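Local coordinates for fructuronate-tagaturonate epimerase UxaE from Cohnella laeviribosi in complex with 1 glycerol (Cohnella laeviribosi, PDB 6IL9), which probably interconverts fructuronate and tagaturonate by epimerisation, using a TIM-barrel domain that carries a zinc ion, at residues 164-172 with 252-260. Sequence-based numbering, arbitrary orientation.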
ATOM      1  N   LYS A 164      15.931   5.713   0.360  1.00 22.86           N
ATOM      2  CA  LYS A 164      16.896   6.768   0.092  1.00 24.94           C
ATOM      3  C   LYS A 164      16.393   8.084   0.664  1.00 25.37           C
ATOM      4  O   LYS A 164      15.197   8.383   0.598  1.00 24.63           O
ATOM      5  CB  LYS A 164      17.139   6.907  -1.413  1.00 24.91           C
ATOM      6  CG  LYS A 164      17.646   5.649  -2.072  1.00 30.96           C
ATOM      7  CD  LYS A 164      18.289   5.958  -3.418  1.00 40.70           C
ATOM      8  CE  LYS A 164      19.259   4.858  -3.838  1.00 46.24           C
ATOM      9  NZ  LYS A 164      20.200   4.465  -2.747  1.00 47.34           N
ATOM     10  N   GLU A 165      17.319   8.876   1.215  1.00 26.53           N
ATOM     11  CA  GLU A 165      16.935  10.126   1.865  1.00 24.89           C
ATOM     12  C   GLU A 165      16.234  11.069   0.896  1.00 24.90           C
ATOM     13  O   GLU A 165      15.314  11.795   1.289  1.00 25.31           O
ATOM     14  CB  GLU A 165      18.167  10.802   2.470  1.00 25.81           C
ATOM     15  CG  GLU A 165      18.806  10.012   3.582  1.00 24.87           C
ATOM     16  CD  GLU A 165      19.904  10.783   4.289  1.00 28.34           C
ATOM     17  OE1 GLU A 165      20.939  10.166   4.610  1.00 29.26           O
ATOM     18  OE2 GLU A 165      19.731  11.996   4.525  1.00 27.53           O
ATOM     19  N   GLU A 166      16.663  11.077  -0.372  1.00 28.12           N
ATOM     20  CA  GLU A 166      16.019  11.927  -1.370  1.00 29.21           C
ATOM     21  C   GLU A 166      14.539  11.591  -1.508  1.00 27.24           C
ATOM     22  O   GLU A 166      13.701  12.489  -1.643  1.00 25.27           O
ATOM     23  CB  GLU A 166      16.728  11.782  -2.719  1.00 36.79           C
ATOM     24  CG  GLU A 166      16.696  13.035  -3.574  1.00 41.82           C
ATOM     25  CD  GLU A 166      16.620  12.740  -5.066  1.00 52.83           C
ATOM     26  OE1 GLU A 166      16.212  13.643  -5.833  1.00 57.62           O
ATOM     27  OE2 GLU A 166      16.974  11.609  -5.473  1.00 55.44           O
ATOM     28  N   ASP A 167      14.205  10.300  -1.466  1.00 25.51           N
ATOM     29  CA  ASP A 167      12.820   9.863  -1.582  1.00 24.00           C
ATOM     30  C   ASP A 167      12.013  10.194  -0.332  1.00 24.16           C
ATOM     31  O   ASP A 167      10.831  10.542  -0.434  1.00 22.53           O
ATOM     32  CB  ASP A 167      12.780   8.358  -1.868  1.00 25.13           C
ATOM     33  CG  ASP A 167      13.335   8.010  -3.244  1.00 27.22           C
ATOM     34  OD1 ASP A 167      13.231   8.859  -4.155  1.00 30.87           O
ATOM     35  OD2 ASP A 167      13.868   6.896  -3.418  1.00 26.25           O
ATOM     36  N   ILE A 168      12.637  10.115   0.843  1.00 21.55           N
ATOM     37  CA  ILE A 168      11.975  10.534   2.079  1.00 24.16           C
ATOM     38  C   ILE A 168      11.674  12.031   2.044  1.00 22.65           C
ATOM     39  O   ILE A 168      10.584  12.477   2.428  1.00 20.94           O
ATOM     40  CB  ILE A 168      12.849  10.161   3.290  1.00 23.17           C
ATOM     41  CG1 ILE A 168      12.991   8.638   3.369  1.00 22.30           C
ATOM     42  CG2 ILE A 168      12.287  10.743   4.563  1.00 20.42           C
ATOM     43  CD1 ILE A 168      14.101   8.187   4.300  1.00 23.38           C
ATOM     44  N   ARG A 169      12.649  12.831   1.599  1.00 23.97           N
ATOM     45  CA  ARG A 169      12.419  14.267   1.459  1.00 22.45           C
ATOM     46  C   ARG A 169      11.293  14.553   0.480  1.00 23.85           C
ATOM     47  O   ARG A 169      10.454  15.427   0.728  1.00 24.50           O
ATOM     48  CB  ARG A 169      13.699  14.966   0.996  1.00 25.11           C
ATOM     49  CG  ARG A 169      14.799  15.016   2.032  1.00 29.53           C
ATOM     50  CD  ARG A 169      15.854  16.068   1.674  1.00 34.67           C
ATOM     51  NE  ARG A 169      16.536  15.761   0.420  1.00 32.71           N
ATOM     52  CZ  ARG A 169      17.592  14.957   0.310  1.00 32.34           C
ATOM     53  NH1 ARG A 169      18.101  14.361   1.382  1.00 29.24           N
ATOM     54  NH2 ARG A 169      18.140  14.746  -0.880  1.00 33.82           N
ATOM     55  N   MET A 170      11.273  13.838  -0.648  1.00 23.39           N
ATOM     56  CA  MET A 170      10.226  14.031  -1.646  1.00 24.84           C
ATOM     57  C   MET A 170       8.858  13.707  -1.063  1.00 21.52           C
ATOM     58  O   MET A 170       7.913  14.491  -1.196  1.00 22.46           O
ATOM     59  CB  MET A 170      10.511  13.167  -2.875  1.00 25.06           C
ATOM     60  CG  MET A 170       9.382  13.120  -3.911  1.00 27.51           C
ATOM     61  SD  MET A 170       9.744  12.033  -5.326  1.00 34.35           S
ATOM     62  CE  MET A 170       9.894  10.421  -4.546  1.00 33.05           C
ATOM     63  N   ALA A 171       8.743  12.554  -0.400  1.00 22.62           N
ATOM     64  CA  ALA A 171       7.477  12.171   0.211  1.00 21.66           C
ATOM     65  C   ALA A 171       6.977  13.246   1.167  1.00 20.83           C
ATOM     66  O   ALA A 171       5.795  13.605   1.154  1.00 22.04           O
ATOM     67  CB  ALA A 171       7.635  10.833   0.939  1.00 23.23           C
ATOM     68  N   LEU A 172       7.861  13.776   2.011  1.00 18.93           N
ATOM     69  CA  LEU A 172       7.407  14.795   2.952  1.00 21.27           C
ATOM     70  C   LEU A 172       7.006  16.071   2.223  1.00 21.98           C
ATOM     71  O   LEU A 172       6.007  16.706   2.580  1.00 21.88           O
ATOM     72  CB  LEU A 172       8.496  15.077   3.989  1.00 25.69           C
ATOM     73  CG  LEU A 172       8.713  13.955   5.007  1.00 23.72           C
ATOM     74  CD1 LEU A 172      10.091  14.047   5.649  1.00 27.16           C
ATOM     75  CD2 LEU A 172       7.642  14.020   6.071  1.00 24.17           C
ATOM     76  N   ILE A 252      16.882   5.501  13.912  1.00 17.06           N
ATOM     77  CA  ILE A 252      17.000   6.685  14.755  1.00 18.25           C
ATOM     78  C   ILE A 252      17.438   7.886  13.925  1.00 18.64           C
ATOM     79  O   ILE A 252      16.912   8.992  14.085  1.00 19.37           O
ATOM     80  CB  ILE A 252      17.979   6.420  15.911  1.00 17.24           C
ATOM     81  CG1 ILE A 252      17.410   5.341  16.835  1.00 18.19           C
ATOM     82  CG2 ILE A 252      18.250   7.706  16.685  1.00 23.28           C
ATOM     83  CD1 ILE A 252      18.472   4.603  17.640  1.00 20.56           C
ATOM     84  N   TYR A 253      18.412   7.682  13.037  1.00 19.60           N
ATOM     85  CA  TYR A 253      18.950   8.768  12.220  1.00 20.37           C
ATOM     86  C   TYR A 253      17.868   9.387  11.344  1.00 20.14           C
ATOM     87  O   TYR A 253      17.745  10.616  11.255  1.00 20.44           O
ATOM     88  CB  TYR A 253      20.098   8.225  11.369  1.00 23.63           C
ATOM     89  CG  TYR A 253      20.512   9.080  10.187  1.00 23.97           C
ATOM     90  CD1 TYR A 253      21.298  10.216  10.365  1.00 25.03           C
ATOM     91  CD2 TYR A 253      20.147   8.725   8.888  1.00 23.82           C
ATOM     92  CE1 TYR A 253      21.700  10.986   9.277  1.00 26.30           C
ATOM     93  CE2 TYR A 253      20.537   9.493   7.795  1.00 26.66           C
ATOM     94  CZ  TYR A 253      21.310  10.622   7.999  1.00 26.54           C
ATOM     95  OH  TYR A 253      21.705  11.386   6.920  1.00 28.82           O
ATOM     96  N   ILE A 254      17.066   8.545  10.696  1.00 20.66           N
ATOM     97  CA  ILE A 254      15.983   9.042   9.849  1.00 18.45           C
ATOM     98  C   ILE A 254      14.921   9.737  10.694  1.00 20.36           C
ATOM     99  O   ILE A 254      14.421  10.814  10.337  1.00 17.18           O
ATOM    100  CB  ILE A 254      15.384   7.886   9.024  1.00 19.47           C
ATOM    101  CG1 ILE A 254      16.402   7.352   8.000  1.00 19.67           C
ATOM    102  CG2 ILE A 254      14.092   8.317   8.354  1.00 20.43           C
ATOM    103  CD1 ILE A 254      16.925   8.400   7.019  1.00 22.76           C
ATOM    104  N   TYR A 255      14.538   9.123  11.816  1.00 16.66           N
ATOM    105  CA  TYR A 255      13.533   9.746  12.674  1.00 17.03           C
ATOM    106  C   TYR A 255      13.965  11.151  13.090  1.00 19.80           C
ATOM    107  O   TYR A 255      13.193  12.113  12.982  1.00 18.21           O
ATOM    108  CB  TYR A 255      13.260   8.890  13.917  1.00 17.97           C
ATOM    109  CG  TYR A 255      12.258   9.602  14.795  1.00 18.28           C
ATOM    110  CD1 TYR A 255      10.908   9.631  14.444  1.00 20.11           C
ATOM    111  CD2 TYR A 255      12.659  10.299  15.933  1.00 18.85           C
ATOM    112  CE1 TYR A 255       9.986  10.321  15.192  1.00 21.81           C
ATOM    113  CE2 TYR A 255      11.729  10.997  16.702  1.00 21.46           C
ATOM    114  CZ  TYR A 255      10.397  10.995  16.326  1.00 22.23           C
ATOM    115  OH  TYR A 255       9.470  11.688  17.072  1.00 25.32           O
ATOM    116  N   GLU A 256      15.211  11.290  13.547  1.00 19.43           N
ATOM    117  CA  GLU A 256      15.652  12.584  14.048  1.00 21.20           C
ATOM    118  C   GLU A 256      15.871  13.583  12.918  1.00 22.53           C
ATOM    119  O   GLU A 256      15.588  14.772  13.091  1.00 22.70           O
ATOM    120  CB  GLU A 256      16.923  12.414  14.883  1.00 23.53           C
ATOM    121  CG  GLU A 256      16.676  11.653  16.171  1.00 23.66           C
ATOM    122  CD  GLU A 256      17.950  11.323  16.945  1.00 30.02           C
ATOM    123  OE1 GLU A 256      19.066  11.494  16.407  1.00 33.59           O
ATOM    124  OE2 GLU A 256      17.826  10.887  18.110  1.00 34.05           O
ATOM    125  N   LYS A 257      16.340  13.122  11.757  1.00 21.41           N
ATOM    126  CA  LYS A 257      16.643  14.046  10.664  1.00 21.63           C
ATOM    127  C   LYS A 257      15.378  14.533   9.964  1.00 22.86           C
ATOM    128  O   LYS A 257      15.292  15.711   9.592  1.00 23.90           O
ATOM    129  CB  LYS A 257      17.588  13.385   9.655  1.00 20.51           C
ATOM    130  CG  LYS A 257      18.208  14.368   8.646  1.00 24.06           C
ATOM    131  CD  LYS A 257      19.324  13.738   7.815  1.00 24.99           C
ATOM    132  CE  LYS A 257      19.871  14.727   6.774  1.00 26.18           C
ATOM    133  NZ  LYS A 257      20.974  14.121   5.959  1.00 27.37           N
ATOM    134  N   TYR A 258      14.380  13.657   9.791  1.00 20.05           N
ATOM    135  CA  TYR A 258      13.265  13.920   8.883  1.00 22.99           C
ATOM    136  C   TYR A 258      11.880  13.858   9.520  1.00 23.23           C
ATOM    137  O   TYR A 258      10.996  14.608   9.099  1.00 22.25           O
ATOM    138  CB  TYR A 258      13.294  12.924   7.716  1.00 21.32           C
ATOM    139  CG  TYR A 258      14.475  13.124   6.796  1.00 23.06           C
ATOM    140  CD1 TYR A 258      14.609  14.296   6.062  1.00 26.74           C
ATOM    141  CD2 TYR A 258      15.452  12.151   6.668  1.00 22.22           C
ATOM    142  CE1 TYR A 258      15.684  14.492   5.228  1.00 24.41           C
ATOM    143  CE2 TYR A 258      16.531  12.329   5.827  1.00 25.10           C
ATOM    144  CZ  TYR A 258      16.641  13.507   5.112  1.00 25.81           C
ATOM    145  OH  TYR A 258      17.719  13.682   4.275  1.00 26.49           O
ATOM    146  N   ILE A 259      11.650  12.981  10.487  1.00 20.71           N
ATOM    147  CA  ILE A 259      10.298  12.820  11.034  1.00 20.15           C
ATOM    148  C   ILE A 259      10.024  13.827  12.139  1.00 20.70           C
ATOM    149  O   ILE A 259       9.033  14.561  12.092  1.00 21.89           O
ATOM    150  CB  ILE A 259      10.101  11.373  11.534  1.00 20.68           C
ATOM    151  CG1 ILE A 259      10.557  10.367  10.469  1.00 20.88           C
ATOM    152  CG2 ILE A 259       8.647  11.132  11.965  1.00 18.05           C
ATOM    153  CD1 ILE A 259       9.743  10.414   9.182  1.00 22.68           C
ATOM    154  N   GLN A 260      10.896  13.848  13.151  1.00 20.45           N
ATOM    155  CA  GLN A 260      10.809  14.812  14.239  1.00 22.40           C
ATOM    156  C   GLN A 260      10.714  16.238  13.710  1.00 24.02           C
ATOM    157  O   GLN A 260      10.009  17.077  14.282  1.00 28.56           O
ATOM    158  CB  GLN A 260      12.047  14.650  15.121  1.00 27.75           C
ATOM    159  CG  GLN A 260      12.040  15.313  16.477  1.00 35.91           C
ATOM    160  CD  GLN A 260      13.061  14.660  17.399  1.00 35.22           C
ATOM    161  OE1 GLN A 260      12.765  14.335  18.546  1.00 46.35           O
ATOM    162  NE2 GLN A 260      14.268  14.445  16.884  1.00 34.03           N
TER
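E165 and Y258 interlock as knobs into holes where helices 165-172 and 252-259 run side by side, their axes 10.9 Å apart at closest approach and crossing at -39°. The extended E165 side chain reaches over to the second helix and spends both carboxylate oxygens there. E165 OE1 accepts from Y253 OH (2.7 Å), which arrives on the syn side but 32° out of the carboxylate plane. E165 OE2 takes two donors: Y258 OH on its anti lone pair (2.6 Å) and K257 NZ on its syn lone pair, the latter a salt bridge. K257 NZ also donates to Y253 OH, closing the polar cluster. R169, bent at chi3 (-63°), brings NH1 back to Y258 OH (3.0 Å), so this hydroxyl donates to E165 and accepts from R169. A glutamine in place of E165 would probably leave the K257 ammonium without its countercharge and weaken the grip on both tyrosines. Beneath, I168 CG2 touches the Y258 ring near CG, I168 CD1 meets I254 CD1 (3.9 Å), and L172 CD1 reaches Y258 CB. Helix 165-173 follows barrel strand 156-162, whereas 234-259 ends an insertion after strand 178-182; I168, L172 and I259 all touch L179, so both helices lie against the barrel's outside there.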